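Local coordinates for protein SusD homolog (Bacteroides thetaiotaomicron VPI-5482, PDB 3FDH) that probably binds glycans at the outer surface of the cell as a SusD/RagB-family partner in outer-membrane sugar uptake, at residues 89-92 / 93-97; 454-457 / 458-462. All blocks are in the same frame, centred on the assembly; numbering follows the deposited sequence.

Followed from the N terminus, the chain reaches contact 1 first, in the last two turns of helix 76-95, and contact 2 much later, in a short, weakly bonded helical turn about 456-459 and the loop after it. Each is local, contact 1 covering about two turns of helix and contact 2 about one; neither closes a long loop, and the two neither nest nor cross but stand in series. Contact 1 sets the end of helix 76-95 among helices 21-37, 106-127 and 154-171. Contact 2 joins the 454-462 turn to Arg65 and to helix 431-443. Their centres are about 41 Å apart and their nearest atoms about 21 Å, without touching.

Contact 1. Residues 89-92 / 93-97; sequences ARII and IDQCG
Ala89 O accepts the amide of Ile93 (N to O 3.0 Å), and the same i to i+4 bond repeats from Arg90 to Asp94, from Ile91 to Gln95 and from Ile92 to Cys96, carrying helix 76-95 to its C-terminal end. The third is the straightest, 163° at the hydrogen, with Gln95 N 2.8 Å from Ile91 O; the last bends to 131° as the chain begins to leave the helix at Cys96. The chain turns extended at Gly97, after its amide bonds Asp94 O. Arg90 O has a second grip: a water donates both to it and to Asp94 OD1, 2.7 Å away from that water, bridging an exposed carboxylate to the backbone one turn earlier. The helix has a buried side, consistent with the TPR-like helical scaffold of the SusD family, and that side belongs to Ala89, Ile92 and Cys96. Ala89 is small enough for helix 106-127 to come close, and it touches Ala116 there. Ile92 fills the apolar interface with helix 21-37, and its CG2 meets Cys96 SG at 3.9 Å; both side chains touch Ser21 of that helix, and Ile92 also touches Ile24 and Leu25. Ile93 CG1 comes up against Ala89 O, 3.1 Å away, because chi1 -64° sets it beside its own backbone N, while the side chain touches Glu113 and Tyr164. Ile91 and Gln95 run side by side, pointing the same way, with Gln95 CG 4.1 Å from Ile91 CG2. The long chain of Arg90 reaches Tyr164 OH and the carbonyl of Cys132, which hold its guanidinium.

Contact 2. Residues 454-457 / 458-462; sequences PNNS and SKFPL
Asn455 O and Lys459 N make the one direct hydrogen bond between 454-457 and 458-462, 2.8 Å long, bent to 134° at the hydrogen but lying in the carbonyl plane. The same carbonyl oxygen also accepts from a water, which sits 2.7 Å from Ser457 OG and is bonded to Ser458 OG as well, so a single solvent molecule joins three groups of the turn. Next along the chain, Asn456 sends its amide toward Phe460: OD1 lies 3.6 Å from CD1, at the ring edge and near the ring plane, and the amide plane stands 89° to the ring. Phe460 has CG anti to the backbone N (chi1 179°), which turns the ring edge, at CD1, toward the Asn456 amide. Asn456 OD1 accepts from Arg65 NH2, while Arg65 NE donates to Lys459 O, so the arginine probably fixes the amide's rotation. A second water is inserted into the next i to i+4 pair, donating to Asn456 O and accepting from Phe460 N at 3.0 Å, and the turn opens here at its C-terminal end. Ser457 and Ser458 suit this exposed corner because their small hydroxyls can reach the shared water. Beyond it, Pro461 CD rests 3.6 Å above one face of the Phe460 ring. A bound tetraethylene glycol, probably from the crystallisation liquor, lies about 4 Å from the Phe460 side chain. The buried, apolar ring of Phe460 packs on helix 431-443, anchoring a short, water-bridged helical turn of a surface loop to the SusD-family fold.

Contact 1. Residues 89-92 / 93-97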
# COMPACT_ATOMS: atom_id res chain seq x y z
N ALA A 89 19.60 -1.88 -4.81
CA ALA A 89 19.72 -2.36 -3.41
C ALA A 89 20.78 -3.45 -3.33
O ALA A 89 21.59 -3.52 -2.41
CB ALA A 89 18.38 -2.89 -2.88
N ARG A 90 20.79 -4.27 -4.36
CA ARG A 90 21.70 -5.41 -4.42
C ARG A 90 23.12 -4.95 -4.65
O ARG A 90 24.06 -5.57 -4.17
CB ARG A 90 21.26 -6.42 -5.46
CG ARG A 90 20.08 -7.23 -4.97
CD ARG A 90 19.52 -8.11 -6.04
NE ARG A 90 18.58 -9.10 -5.51
CZ ARG A 90 17.82 -9.90 -6.25
NH1 ARG A 90 17.83 -9.79 -7.56
NH2 ARG A 90 17.05 -10.80 -5.67
N ILE A 91 23.24 -3.83 -5.36
CA ILE A 91 24.57 -3.24 -5.61
C ILE A 91 25.11 -2.75 -4.26
O ILE A 91 26.27 -2.95 -3.93
CB ILE A 91 24.53 -2.11 -6.66
CG1 ILE A 91 24.34 -2.71 -8.06
CG2 ILE A 91 25.80 -1.29 -6.63
CD1 ILE A 91 23.96 -1.70 -9.15
N ILE A 92 24.24 -2.16 -3.46
CA ILE A 92 24.65 -1.66 -2.15
C ILE A 92 25.12 -2.84 -1.30
O ILE A 92 26.16 -2.80 -0.62
CB ILE A 92 23.48 -1.00 -1.39
CG1 ILE A 92 23.04 0.31 -2.09
CG2 ILE A 92 23.90 -0.74 0.04
CD1 ILE A 92 21.76 0.98 -1.50
N ILE A 93 24.36 -3.92 -1.38
CA ILE A 93 24.60 -5.09 -0.53
C ILE A 93 25.96 -5.65 -0.86
O ILE A 93 26.73 -6.01 0.02
CB ILE A 93 23.50 -6.15 -0.67
CG1 ILE A 93 22.16 -5.58 -0.17
CG2 ILE A 93 23.93 -7.41 0.08
CD1 ILE A 93 20.96 -6.46 -0.39
N ASP A 94 26.25 -5.66 -2.15
CA ASP A 94 27.56 -6.14 -2.61
C ASP A 94 28.67 -5.17 -2.24
O ASP A 94 29.72 -5.57 -1.75
CB ASP A 94 27.60 -6.40 -4.11
CG ASP A 94 26.87 -7.67 -4.51
OD1 ASP A 94 26.45 -8.45 -3.61
OD2 ASP A 94 26.72 -7.89 -5.73
N GLN A 95 28.42 -3.90 -2.48
CA GLN A 95 29.45 -2.88 -2.17
C GLN A 95 29.78 -2.86 -0.69
O GLN A 95 30.91 -2.55 -0.31
CB GLN A 95 29.04 -1.49 -2.64
CG GLN A 95 29.10 -1.35 -4.14
CD GLN A 95 28.82 0.06 -4.64
OE1 GLN A 95 28.67 1.01 -3.87
NE2 GLN A 95 28.72 0.19 -5.93
N CYS A 96 28.82 -3.28 0.14
CA CYS A 96 28.97 -3.19 1.60
C CYS A 96 29.54 -4.45 2.19
O CYS A 96 29.81 -4.53 3.40
CB CYS A 96 27.66 -2.86 2.28
SG CYS A 96 27.19 -1.18 2.03
N GLY A 97 29.75 -5.42 1.31
CA GLY A 97 30.33 -6.70 1.70
C GLY A 97 31.84 -6.66 1.72
O GLY A 97 32.47 -5.65 1.41
O HOH W 1 23.74 -8.29 -3.56

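Contact 2. Residues 454-457 / 458-462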
# COMPACT_ATOMS: atom_id res chain seq x y z
N PRO A 454 -19.64 -3.87 -11.43
CA PRO A 454 -20.32 -5.02 -12.03
C PRO A 454 -19.44 -5.85 -12.89
O PRO A 454 -19.78 -6.98 -13.23
CB PRO A 454 -21.39 -4.37 -12.91
CG PRO A 454 -21.50 -2.98 -12.43
CD PRO A 454 -20.17 -2.60 -11.94
N ASN A 455 -18.30 -5.28 -13.24
CA ASN A 455 -17.38 -5.95 -14.17
C ASN A 455 -16.56 -7.01 -13.48
O ASN A 455 -15.83 -7.80 -14.10
CB ASN A 455 -16.47 -4.93 -14.84
CG ASN A 455 -17.25 -3.95 -15.69
OD1 ASN A 455 -17.76 -4.31 -16.74
ND2 ASN A 455 -17.29 -2.68 -15.25
N ASN A 456 -16.72 -7.05 -12.18
CA ASN A 456 -15.98 -8.01 -11.35
C ASN A 456 -16.50 -9.45 -11.45
O ASN A 456 -15.91 -10.36 -10.87
CB ASN A 456 -16.01 -7.57 -9.88
CG ASN A 456 -15.03 -6.49 -9.59
OD1 ASN A 456 -14.18 -6.15 -10.41
ND2 ASN A 456 -15.11 -5.97 -8.40
N SER A 457 -17.59 -9.63 -12.20
CA SER A 457 -18.22 -10.93 -12.37
C SER A 457 -17.23 -11.84 -13.08
O SER A 457 -17.08 -13.02 -12.75
CB SER A 457 -19.53 -10.84 -13.15
OG SER A 457 -19.32 -10.19 -14.40
N SER A 458 -16.53 -11.26 -14.05
CA SER A 458 -15.50 -11.99 -14.78
C SER A 458 -14.19 -11.23 -14.94
O SER A 458 -13.21 -11.80 -15.42
CB SER A 458 -16.00 -12.34 -16.16
OG SER A 458 -16.22 -11.15 -16.91
N LYS A 459 -14.14 -9.98 -14.51
CA LYS A 459 -12.95 -9.16 -14.68
C LYS A 459 -12.37 -8.47 -13.47
O LYS A 459 -11.91 -7.34 -13.55
CB LYS A 459 -13.15 -8.13 -15.79
CG LYS A 459 -13.09 -8.83 -17.15
CD LYS A 459 -13.33 -7.86 -18.23
CE LYS A 459 -12.88 -8.43 -19.50
NZ LYS A 459 -13.12 -7.39 -20.53
N PHE A 460 -12.38 -9.18 -12.34
CA PHE A 460 -11.68 -8.70 -11.17
C PHE A 460 -10.22 -9.13 -11.29
O PHE A 460 -9.94 -10.33 -11.37
CB PHE A 460 -12.22 -9.27 -9.87
CG PHE A 460 -11.45 -8.78 -8.71
CD1 PHE A 460 -11.58 -7.47 -8.29
CD2 PHE A 460 -10.51 -9.59 -8.10
CE1 PHE A 460 -10.80 -6.97 -7.27
CE2 PHE A 460 -9.77 -9.12 -7.06
CZ PHE A 460 -9.90 -7.79 -6.65
N PRO A 461 -9.27 -8.18 -11.35
CA PRO A 461 -7.90 -8.62 -11.51
C PRO A 461 -7.27 -9.22 -10.28
O PRO A 461 -7.13 -8.58 -9.24
CB PRO A 461 -7.16 -7.34 -11.90
CG PRO A 461 -7.99 -6.23 -11.33
CD PRO A 461 -9.38 -6.73 -11.11
N LEU A 462 -6.83 -10.46 -10.46
CA LEU A 462 -6.23 -11.23 -9.34
C LEU A 462 -4.76 -10.92 -9.19
O LEU A 462 -4.11 -11.35 -8.23
CB LEU A 462 -6.38 -12.72 -9.61
CG LEU A 462 -7.80 -13.21 -9.81
CD1 LEU A 462 -7.83 -14.68 -10.16
CD2 LEU A 462 -8.56 -13.03 -8.59
O HOH W 2 -17.40 -9.12 -15.96
O HOH W 3 -13.71 -11.85 -11.90